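Long-range contacts in glutathione S-transferase-1 (Necator americanus, PDB 4OFM), which probably catalyses the conjugation of glutathione to electrophilic compounds, working as a dimer with glutathione bound near the interface between its two subunits: residues E16-I21 against A66-L71; P44-G49 against G58-Q63; S96-E101 against E123-A128. All coordinates share one frame; numbering follows the deposited sequence.

Contact 1 (E16-I21 against A66-L71); sequences ECARQI and AICRYL
The carbonyl oxygen of Cys-17 accepts two backbone donors one turn on, Ile-21 N at 3.1 Å and, weakly, Gln-20 N. Cys-17, Ala-18 and Ile-21 lie along the flank of helix 16-24 that meets helix 64-75. No hydrogen bond passes between the two segments, and the contact is made by apolar side chains packed at van der Waals distance. The short segments run nearly parallel, 13° apart, with axes 9.0 Å from each other, and the small residue Ala-18 lies opposite Cys-68 at the closest backbone approach. The methyl of Ala-18 reaches CD1 of Leu-71 (3.8 Å) and CG2 of Ile-67. Cys-68 SG, anti to its own carbonyl carbon (chi1 -72°), comes up beside CB and SG of Cys-17; the SG atoms of Cys-17 and Cys-68, 3.3 Å apart, are too distant for a disulfide. Ile-21 spreads its two branches over separate partners, CG2 against Leu-71 CB at 3.8 Å and CD1 against the carbonyl oxygen of Cys-68.

The pair belongs to the thioredoxin-like N-terminal domain of glutathione transferases, in which these two helices lie on one face of the mixed sheet: Leu-71 packs on Tyr-4 and Leu-54 of its strands. Trp-155 of helix 155-170 touches both Ile-21 and Cys-68. On the far flank of helix 16-24, Glu-16 OE1 meets the guanidinium edge of Arg-19 in plane, a salt bridge whose NH1-to-OE1 hydrogen bond, 3.3 Å, is weak, while Asp-31 takes NE of the same arginine.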
loop_
_atom_site.group_PDB
_atom_site.type_symbol
_atom_site.label_atom_id
_atom_site.label_comp_id
_atom_site.label_asym_id
_atom_site.label_seq_id
_atom_site.Cartn_x
_atom_site.Cartn_y
_atom_site.Cartn_z
ATOM N N GLU B 16 -8.036 6.859 11.465
ATOM C CA GLU B 16 -7.451 7.864 12.325
ATOM C C GLU B 16 -6.406 8.733 11.660
ATOM O O GLU B 16 -6.372 9.925 11.892
ATOM C CB GLU B 16 -6.853 7.190 13.565
ATOM C CG GLU B 16 -6.397 8.156 14.634
ATOM C CD GLU B 16 -7.537 8.885 15.322
ATOM O OE1 GLU B 16 -8.713 8.565 15.088
ATOM O OE2 GLU B 16 -7.235 9.801 16.106
ATOM N N CYS B 17 -5.525 8.154 10.861
ATOM C CA CYS B 17 -4.457 8.948 10.247
ATOM C C CYS B 17 -5.074 10.162 9.555
ATOM O O CYS B 17 -4.641 11.294 9.766
ATOM C CB CYS B 17 -3.655 8.113 9.262
ATOM S SG CYS B 17 -2.247 8.995 8.533
ATOM N N ALA B 18 -6.070 9.916 8.703
ATOM C CA ALA B 18 -6.751 10.993 7.988
ATOM C C ALA B 18 -7.348 11.987 8.952
ATOM O O ALA B 18 -7.241 13.187 8.730
ATOM C CB ALA B 18 -7.820 10.436 7.070
ATOM N N ARG B 19 -7.957 11.517 10.037
ATOM C CA ARG B 19 -8.510 12.438 11.057
ATOM C C ARG B 19 -7.447 13.354 11.704
ATOM O O ARG B 19 -7.735 14.480 12.089
ATOM C CB ARG B 19 -9.219 11.672 12.160
ATOM C CG ARG B 19 -10.516 10.962 11.767
ATOM C CD ARG B 19 -10.894 9.964 12.876
ATOM N NE ARG B 19 -12.098 9.201 12.593
ATOM C CZ ARG B 19 -12.295 7.930 12.923
ATOM N NH1 ARG B 19 -11.371 7.270 13.570
ATOM N NH2 ARG B 19 -13.406 7.307 12.555
ATOM N N GLN B 20 -6.227 12.849 11.850
ATOM C CA GLN B 20 -5.125 13.650 12.375
ATOM C C GLN B 20 -4.640 14.665 11.359
ATOM O O GLN B 20 -4.149 15.719 11.737
ATOM C CB GLN B 20 -3.995 12.731 12.818
ATOM C CG GLN B 20 -4.419 11.867 13.984
ATOM C CD GLN B 20 -3.282 11.173 14.697
ATOM O OE1 GLN B 20 -2.115 11.242 14.274
ATOM N NE2 GLN B 20 -3.626 10.430 15.756
ATOM N N ILE B 21 -4.753 14.344 10.071
ATOM C CA ILE B 21 -4.327 15.268 9.022
ATOM C C ILE B 21 -5.197 16.540 9.007
ATOM O O ILE B 21 -4.673 17.652 8.999
ATOM C CB ILE B 21 -4.295 14.566 7.653
ATOM C CG1 ILE B 21 -3.141 13.551 7.658
ATOM C CG2 ILE B 21 -4.108 15.559 6.513
ATOM C CD1 ILE B 21 -2.866 12.739 6.394
ATOM N N ALA B 66 -4.283 5.697 0.360
ATOM C CA ALA B 66 -4.550 6.650 -0.716
ATOM C C ALA B 66 -5.214 7.909 -0.192
ATOM O O ALA B 66 -4.921 8.995 -0.636
ATOM C CB ALA B 66 -5.422 6.010 -1.775
ATOM N N ILE B 67 -6.104 7.744 0.782
ATOM C CA ILE B 67 -6.740 8.840 1.425
ATOM C C ILE B 67 -5.713 9.703 2.150
ATOM O O ILE B 67 -5.610 10.909 1.928
ATOM C CB ILE B 67 -7.786 8.335 2.421
ATOM C CG1 ILE B 67 -8.934 7.634 1.672
ATOM C CG2 ILE B 67 -8.357 9.483 3.244
ATOM C CD1 ILE B 67 -9.844 6.778 2.565
ATOM N N CYS B 68 -4.966 9.099 3.052
ATOM C CA CYS B 68 -3.994 9.850 3.821
ATOM C C CYS B 68 -2.994 10.605 2.958
ATOM O O CYS B 68 -2.673 11.757 3.245
ATOM C CB CYS B 68 -3.286 8.916 4.774
ATOM S SG CYS B 68 -4.394 8.422 6.121
ATOM N N ARG B 69 -2.518 9.963 1.898
ATOM C CA ARG B 69 -1.565 10.570 0.976
ATOM C C ARG B 69 -2.168 11.734 0.226
ATOM O O ARG B 69 -1.553 12.833 0.159
ATOM C CB ARG B 69 -1.090 9.537 -0.037
ATOM C CG ARG B 69 -0.001 10.030 -0.977
ATOM C CD ARG B 69 0.331 8.981 -2.032
ATOM N NE ARG B 69 0.867 7.761 -1.432
ATOM C CZ ARG B 69 0.204 6.632 -1.279
ATOM N NH1 ARG B 69 -1.036 6.518 -1.682
ATOM N NH2 ARG B 69 0.809 5.608 -0.707
ATOM N N TYR B 70 -3.344 11.505 -0.360
ATOM C CA TYR B 70 -4.109 12.598 -0.969
ATOM C C TYR B 70 -4.251 13.803 -0.023
ATOM O O TYR B 70 -3.884 14.916 -0.395
ATOM C CB TYR B 70 -5.489 12.108 -1.407
ATOM C CG TYR B 70 -6.364 13.212 -1.912
ATOM C CD1 TYR B 70 -7.102 13.994 -1.031
ATOM C CD2 TYR B 70 -6.480 13.469 -3.271
ATOM C CE1 TYR B 70 -7.927 15.002 -1.490
ATOM C CE2 TYR B 70 -7.298 14.477 -3.739
ATOM C CZ TYR B 70 -8.016 15.230 -2.833
ATOM O OH TYR B 70 -8.824 16.215 -3.292
ATOM N N LEU B 71 -4.787 13.600 1.174
ATOM C CA LEU B 71 -4.969 14.707 2.116
ATOM C C LEU B 71 -3.640 15.351 2.525
ATOM O O LEU B 71 -3.560 16.572 2.676
ATOM C CB LEU B 71 -5.747 14.263 3.366
ATOM C CG LEU B 71 -7.196 13.844 3.173
ATOM C CD1 LEU B 71 -7.778 13.201 4.401
ATOM C CD2 LEU B 71 -8.024 15.045 2.811
#

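Contact 2 (P44-G49 against G58-Q63). With GSH (glutathione), chain F.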
loop_
_atom_site.group_PDB
_atom_site.type_symbol
_atom_site.label_atom_id
_atom_site.label_comp_id
_atom_site.label_asym_id
_atom_site.label_seq_id
_atom_site.Cartn_x
_atom_site.Cartn_y
_atom_site.Cartn_z
ATOM N N PRO B 44 -22.688 -1.518 -0.386
ATOM C CA PRO B 44 -22.573 -1.818 -1.825
ATOM C C PRO B 44 -22.286 -0.606 -2.700
ATOM O O PRO B 44 -22.041 -0.771 -3.899
ATOM C CB PRO B 44 -23.946 -2.429 -2.162
ATOM C CG PRO B 44 -24.503 -2.889 -0.849
ATOM C CD PRO B 44 -24.023 -1.863 0.135
ATOM N N ASP B 45 -22.376 0.602 -2.137
ATOM C CA ASP B 45 -22.136 1.836 -2.890
ATOM C C ASP B 45 -20.736 2.368 -2.649
ATOM O O ASP B 45 -20.425 3.494 -3.051
ATOM C CB ASP B 45 -23.169 2.902 -2.490
ATOM C CG ASP B 45 -24.600 2.386 -2.575
ATOM O OD1 ASP B 45 -24.942 1.767 -3.595
ATOM O OD2 ASP B 45 -25.356 2.553 -1.600
ATOM N N LEU B 46 -19.918 1.593 -1.937
ATOM C CA LEU B 46 -18.561 1.964 -1.632
ATOM C C LEU B 46 -17.690 1.351 -2.706
ATOM O O LEU B 46 -17.986 0.271 -3.196
ATOM C CB LEU B 46 -18.162 1.461 -0.238
ATOM C CG LEU B 46 -19.059 1.926 0.918
ATOM C CD1 LEU B 46 -18.530 1.401 2.232
ATOM C CD2 LEU B 46 -19.183 3.447 1.007
ATOM N N PRO B 47 -16.609 2.038 -3.092
ATOM C CA PRO B 47 -15.910 1.568 -4.277
ATOM C C PRO B 47 -15.390 0.120 -4.163
ATOM O O PRO B 47 -15.520 -0.636 -5.115
ATOM C CB PRO B 47 -14.784 2.582 -4.457
ATOM C CG PRO B 47 -15.127 3.737 -3.573
ATOM C CD PRO B 47 -15.933 3.181 -2.454
ATOM N N PHE B 48 -14.827 -0.268 -3.021
ATOM C CA PHE B 48 -14.414 -1.677 -2.798
ATOM C C PHE B 48 -15.157 -2.428 -1.666
ATOM O O PHE B 48 -14.645 -3.368 -1.112
ATOM C CB PHE B 48 -12.896 -1.775 -2.557
ATOM C CG PHE B 48 -12.054 -0.998 -3.538
ATOM C CD1 PHE B 48 -11.940 -1.408 -4.851
ATOM C CD2 PHE B 48 -11.351 0.117 -3.132
ATOM C CE1 PHE B 48 -11.144 -0.720 -5.745
ATOM C CE2 PHE B 48 -10.589 0.845 -4.031
ATOM C CZ PHE B 48 -10.482 0.416 -5.339
ATOM N N GLY B 49 -16.351 -1.987 -1.312
ATOM C CA GLY B 49 -17.140 -2.643 -0.273
ATOM C C GLY B 49 -16.640 -2.518 1.144
ATOM O O GLY B 49 -17.104 -3.236 2.030
ATOM N N GLY B 58 -18.232 15.319 -2.560
ATOM C CA GLY B 58 -19.183 14.289 -2.967
ATOM C C GLY B 58 -18.503 13.105 -3.577
ATOM O O GLY B 58 -19.028 11.992 -3.555
ATOM N N LYS B 59 -17.336 13.350 -4.148
ATOM C CA LYS B 59 -16.644 12.346 -4.902
ATOM C C LYS B 59 -15.844 11.392 -3.984
ATOM O O LYS B 59 -14.977 11.814 -3.219
ATOM C CB LYS B 59 -15.827 13.079 -5.933
ATOM C CG LYS B 59 -15.088 12.216 -6.909
ATOM C CD LYS B 59 -15.929 11.398 -7.872
ATOM C CE LYS B 59 -15.055 10.554 -8.776
ATOM N NZ LYS B 59 -14.368 11.348 -9.861
ATOM N N GLN B 60 -16.123 10.095 -4.117
ATOM C CA GLN B 60 -15.640 9.064 -3.244
ATOM C C GLN B 60 -14.215 8.573 -3.522
ATOM O O GLN B 60 -13.845 8.301 -4.675
ATOM C CB GLN B 60 -16.565 7.852 -3.353
ATOM C CG GLN B 60 -17.894 7.991 -2.669
ATOM C CD GLN B 60 -18.596 6.640 -2.596
ATOM O OE1 GLN B 60 -18.763 6.092 -1.521
ATOM N NE2 GLN B 60 -18.950 6.067 -3.745
ATOM N N LEU B 61 -13.450 8.370 -2.433
ATOM C CA LEU B 61 -12.071 7.864 -2.475
ATOM C C LEU B 61 -11.831 6.842 -1.354
ATOM O O LEU B 61 -11.869 7.187 -0.185
ATOM C CB LEU B 61 -11.083 9.031 -2.340
ATOM C CG LEU B 61 -9.588 8.714 -2.222
ATOM C CD1 LEU B 61 -9.052 8.086 -3.507
ATOM C CD2 LEU B 61 -8.810 9.966 -1.870
ATOM N N ALA B 62 -11.572 5.585 -1.720
ATOM C CA ALA B 62 -11.330 4.505 -0.749
ATOM C C ALA B 62 -9.842 4.274 -0.520
ATOM O O ALA B 62 -8.998 4.963 -1.093
ATOM C CB ALA B 62 -11.989 3.222 -1.216
ATOM N N GLN B 63 -9.557 3.333 0.370
ATOM C CA GLN B 63 -8.223 2.889 0.740
ATOM C C GLN B 63 -7.513 3.932 1.542
ATOM O O GLN B 63 -7.071 4.948 1.013
ATOM C CB GLN B 63 -7.390 2.449 -0.481
ATOM C CG GLN B 63 -7.776 1.090 -1.069
ATOM C CD GLN B 63 -7.452 -0.090 -0.179
ATOM O OE1 GLN B 63 -6.830 0.063 0.862
ATOM N NE2 GLN B 63 -7.868 -1.289 -0.596
HETATM N N1 GSH F . -7.006 -1.799 2.772
HETATM C CA1 GSH F . -8.265 -1.411 3.409
HETATM C C1 GSH F . -8.255 0.043 3.853
HETATM O O11 GSH F . -9.346 0.663 3.786
HETATM O O12 GSH F . -7.192 0.587 4.264
HETATM C CB1 GSH F . -8.570 -2.356 4.582
HETATM C CG1 GSH F . -9.626 -1.754 5.513
HETATM C CD1 GSH F . -10.594 -2.804 6.035
HETATM O OE1 GSH F . -10.398 -3.973 5.775
HETATM N N2 GSH F . -11.650 -2.361 6.739
HETATM C CA2 GSH F . -12.743 -3.215 7.181
HETATM C C2 GSH F . -14.009 -2.949 6.393
HETATM O O2 GSH F . -14.185 -1.900 5.813
HETATM C CB2 GSH F . -13.078 -3.023 8.661
HETATM S SG2 GSH F . -12.059 -4.000 9.783
HETATM N N3 GSH F . -14.938 -3.903 6.363
HETATM C CA3 GSH F . -14.762 -5.190 7.020
HETATM C C3 GSH F . -15.494 -6.233 6.222
HETATM O O31 GSH F . -16.736 -6.107 6.126
HETATM O O32 GSH F . -14.839 -7.147 5.675
#
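Phe-48 and Gln-63 cross at about a right angle, the phenyl ring and the amide planes turned 51° apart, and Phe-48 CE2 lies 4.1 Å from Gln-63 CG. The methyl of Ala-62 approaches the same ring obliquely, 3.7 Å from Phe-48 CD2, and also meets CG of Pro-47; ring and pyrrolidine thus share one small residue of strand 59-62. At the other end Gln-60 stretches out beyond CG, crossing Leu-46 roughly perpendicularly, and its NE2 donates to Asp-45 O at 3.0 Å. That bond is nearly straight (159° at the hydrogen), and its acceptor lies in the amide plane of Gln-60.

Gln-63, at the N-cap position before helix 64-75, bends at chi2 (-69°), which carries its amide round to glutathione: OE1 accepts from the ligand amino N1 at 2.7 Å. NE2 of the same amide donates to Gln-94 and Asp-97 of the second subunit, on whose Gln-94 Phe-48 also packs. The contact thus has one polar bond across it, at the Gln-60 end, and an apolar centre round Ala-62; at the other end the bonds of Gln-63 to glutathione and the second subunit probably fix the rotation of its amide, with OE1 facing the ligand.

Contact 3 (S96-E101 against E123-A128). With GSH (glutathione), chain E.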
loop_
_atom_site.group_PDB
_atom_site.type_symbol
_atom_site.label_atom_id
_atom_site.label_comp_id
_atom_site.label_asym_id
_atom_site.label_seq_id
_atom_site.Cartn_x
_atom_site.Cartn_y
_atom_site.Cartn_z
ATOM N N SER B 96 2.509 -1.114 6.688
ATOM C CA SER B 96 1.374 -1.974 6.331
ATOM C C SER B 96 1.749 -3.453 6.253
ATOM O O SER B 96 0.966 -4.270 6.669
ATOM C CB SER B 96 0.739 -1.555 5.018
ATOM O OG SER B 96 0.559 -0.169 4.993
ATOM N N ASP B 97 2.938 -3.780 5.729
ATOM C CA ASP B 97 3.428 -5.160 5.741
ATOM C C ASP B 97 3.557 -5.652 7.186
ATOM O O ASP B 97 3.121 -6.764 7.550
ATOM C CB ASP B 97 4.790 -5.283 5.036
ATOM C CG ASP B 97 4.721 -4.951 3.549
ATOM O OD1 ASP B 97 3.600 -4.861 2.985
ATOM O OD2 ASP B 97 5.779 -4.790 2.925
ATOM N N TYR B 98 4.138 -4.799 8.018
ATOM C CA TYR B 98 4.240 -5.049 9.459
ATOM C C TYR B 98 2.877 -5.321 10.088
ATOM O O TYR B 98 2.759 -6.131 10.981
ATOM C CB TYR B 98 4.914 -3.855 10.139
ATOM C CG TYR B 98 4.717 -3.764 11.599
ATOM C CD1 TYR B 98 5.485 -4.539 12.476
ATOM C CD2 TYR B 98 3.774 -2.898 12.135
ATOM C CE1 TYR B 98 5.313 -4.464 13.858
ATOM C CE2 TYR B 98 3.593 -2.804 13.526
ATOM C CZ TYR B 98 4.376 -3.589 14.375
ATOM O OH TYR B 98 4.179 -3.504 15.724
ATOM N N ARG B 99 1.852 -4.632 9.626
ATOM C CA ARG B 99 0.510 -4.860 10.155
ATOM C C ARG B 99 -0.043 -6.210 9.767
ATOM O O ARG B 99 -0.789 -6.824 10.530
ATOM C CB ARG B 99 -0.435 -3.756 9.712
ATOM C CG ARG B 99 -0.251 -2.493 10.513
ATOM C CD ARG B 99 -0.390 -2.741 12.030
ATOM N NE ARG B 99 -1.278 -1.764 12.659
ATOM C CZ ARG B 99 -2.512 -2.002 13.069
ATOM N NH1 ARG B 99 -3.045 -3.200 12.953
ATOM N NH2 ARG B 99 -3.228 -1.020 13.612
ATOM N N VAL B 100 0.335 -6.679 8.593
ATOM C CA VAL B 100 -0.027 -8.019 8.150
ATOM C C VAL B 100 0.608 -9.100 9.038
ATOM O O VAL B 100 -0.057 -10.034 9.447
ATOM C CB VAL B 100 0.350 -8.231 6.663
ATOM C CG1 VAL B 100 0.141 -9.677 6.251
ATOM C CG2 VAL B 100 -0.455 -7.285 5.768
ATOM N N GLU B 101 1.886 -8.935 9.362
ATOM C CA GLU B 101 2.578 -9.887 10.212
ATOM C C GLU B 101 1.925 -10.023 11.567
ATOM O O GLU B 101 1.787 -11.142 12.088
ATOM C CB GLU B 101 4.035 -9.479 10.385
ATOM C CG GLU B 101 4.919 -9.911 9.214
ATOM C CD GLU B 101 6.298 -9.319 9.258
ATOM O OE1 GLU B 101 6.648 -8.808 10.336
ATOM O OE2 GLU B 101 7.021 -9.375 8.229
ATOM N N GLU B 123 5.893 -14.687 20.174
ATOM C CA GLU B 123 6.410 -15.301 18.953
ATOM C C GLU B 123 6.081 -14.470 17.716
ATOM O O GLU B 123 6.890 -14.395 16.800
ATOM C CB GLU B 123 5.874 -16.732 18.767
ATOM C CG GLU B 123 6.300 -17.823 19.765
ATOM C CD GLU B 123 5.326 -19.028 19.819
ATOM O OE1 GLU B 123 4.254 -18.937 19.196
ATOM O OE2 GLU B 123 5.602 -20.064 20.505
ATOM N N VAL B 124 4.894 -13.870 17.677
ATOM C CA VAL B 124 4.500 -13.076 16.521
ATOM C C VAL B 124 4.866 -11.599 16.694
ATOM O O VAL B 124 5.696 -11.057 15.955
ATOM C CB VAL B 124 2.994 -13.213 16.223
ATOM C CG1 VAL B 124 2.593 -12.318 15.053
ATOM C CG2 VAL B 124 2.643 -14.668 15.932
ATOM N N LEU B 125 4.242 -10.954 17.675
ATOM C CA LEU B 125 4.275 -9.500 17.771
ATOM C C LEU B 125 5.678 -8.962 17.960
ATOM O O LEU B 125 6.133 -8.134 17.172
ATOM C CB LEU B 125 3.360 -9.025 18.902
ATOM C CG LEU B 125 3.020 -7.557 19.101
ATOM C CD1 LEU B 125 3.566 -7.075 20.435
ATOM C CD2 LEU B 125 3.385 -6.616 17.963
ATOM N N LEU B 126 6.364 -9.445 18.985
ATOM C CA LEU B 126 7.664 -8.883 19.365
ATOM C C LEU B 126 8.786 -9.047 18.338
ATOM O O LEU B 126 9.638 -8.156 18.217
ATOM C CB LEU B 126 8.109 -9.457 20.718
ATOM C CG LEU B 126 7.307 -9.053 21.952
ATOM C CD1 LEU B 126 7.942 -9.727 23.154
ATOM C CD2 LEU B 126 7.163 -7.549 22.148
ATOM N N PRO B 127 8.847 -10.203 17.649
ATOM C CA PRO B 127 9.851 -10.300 16.587
ATOM C C PRO B 127 9.578 -9.381 15.403
ATOM O O PRO B 127 10.526 -8.861 14.805
ATOM C CB PRO B 127 9.794 -11.771 16.179
ATOM C CG PRO B 127 9.372 -12.452 17.427
ATOM C CD PRO B 127 8.367 -11.536 18.052
ATOM N N ALA B 128 8.304 -9.213 15.050
ATOM C CA ALA B 128 7.915 -8.325 13.950
ATOM C C ALA B 128 8.214 -6.875 14.317
ATOM O O ALA B 128 8.604 -6.069 13.479
ATOM C CB ALA B 128 6.438 -8.508 13.630
HETATM N N1 GSH E . 5.896 -5.495 0.564
HETATM C CA1 GSH E . 7.041 -5.262 -0.300
HETATM C C1 GSH E . 6.558 -4.390 -1.426
HETATM O O11 GSH E . 7.374 -4.091 -2.360
HETATM O O12 GSH E . 5.350 -4.014 -1.328
HETATM C CB1 GSH E . 7.652 -6.570 -0.844
HETATM C CG1 GSH E . 8.944 -6.907 -0.107
HETATM C CD1 GSH E . 9.261 -8.383 -0.272
HETATM O OE1 GSH E . 8.714 -9.217 0.425
HETATM N N2 GSH E . 10.131 -8.701 -1.236
HETATM C CA2 GSH E . 10.444 -10.067 -1.588
HETATM C C2 GSH E . 11.770 -10.416 -0.942
HETATM O O2 GSH E . 12.763 -9.707 -1.094
HETATM C CB2 GSH E . 10.428 -10.284 -3.114
HETATM S SG2 GSH E . 8.802 -10.183 -3.962
HETATM N N3 GSH E . 11.762 -11.521 -0.193
HETATM C CA3 GSH E . 12.949 -12.010 0.480
HETATM C C3 GSH E . 13.411 -11.239 1.711
HETATM O O31 GSH E . 14.574 -11.463 2.086
HETATM O O32 GSH E . 12.673 -10.440 2.325
#
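Tyr-98 meets the helix of Ala-128 with the edge of its ring. Its CG stands anti to the backbone N (chi1 162°), which swings the ring along the gap between helices 82-101 and 117-141, where Ala-128 O lies near the ring plane, 3.6 Å from CD1. Farther out, Tyr-98 OH passes 3.9 Å from Leu-125 CD2, the two side chains crossing at a slant, and is hydrogen-bonded to His-163 NE2. Glu-101 takes another first torsion: CG is anti to the carbonyl carbon (chi1 -82°) and the chain is extended beyond it, carrying OE1 alongside the methyl of Ala-128. CG1 of Val-124 faces the carbonyl oxygen of Glu-101. Ala-128, with only a methyl, sits where both Tyr-98 and Glu-101 can reach it. No hydrogen bond spans the two segments; the contact is made of methyl and ring-edge approaches, several of them to oxygen atoms.

The segments run roughly antiparallel, 157° apart with axes 10.0 Å from each other, in the helical C-terminal domain. Phe-132 stacks on the Tyr-98 ring, helix 155-170 supplies His-163, and helix 103-109 brings Ser-104 against Val-124 and Phe-105 against Leu-125.

Contacts 1 and 2 belong to the thioredoxin-like domain, their centres 15 Å apart, and they touch directly: Ile-67 CD1 of contact 1 lies 3.4 Å from Leu-61 O of contact 2, where strand 59-62 leads into helix 64-75. Contact 1 comes near the ligand through the side chain of Ile-67, about 6 Å from a bound glutathione. Contact 3 stands apart in the helical domain, its centre about 23 Å from that of contact 1 and 28 Å from that of contact 2. The dimer nevertheless ties it to the ligand. Asp-97, within segment 96-101 of contact 3, binds glutathione in the second subunit's site, and Asp-97 of that subunit reciprocates beside Gln-63 of contact 2.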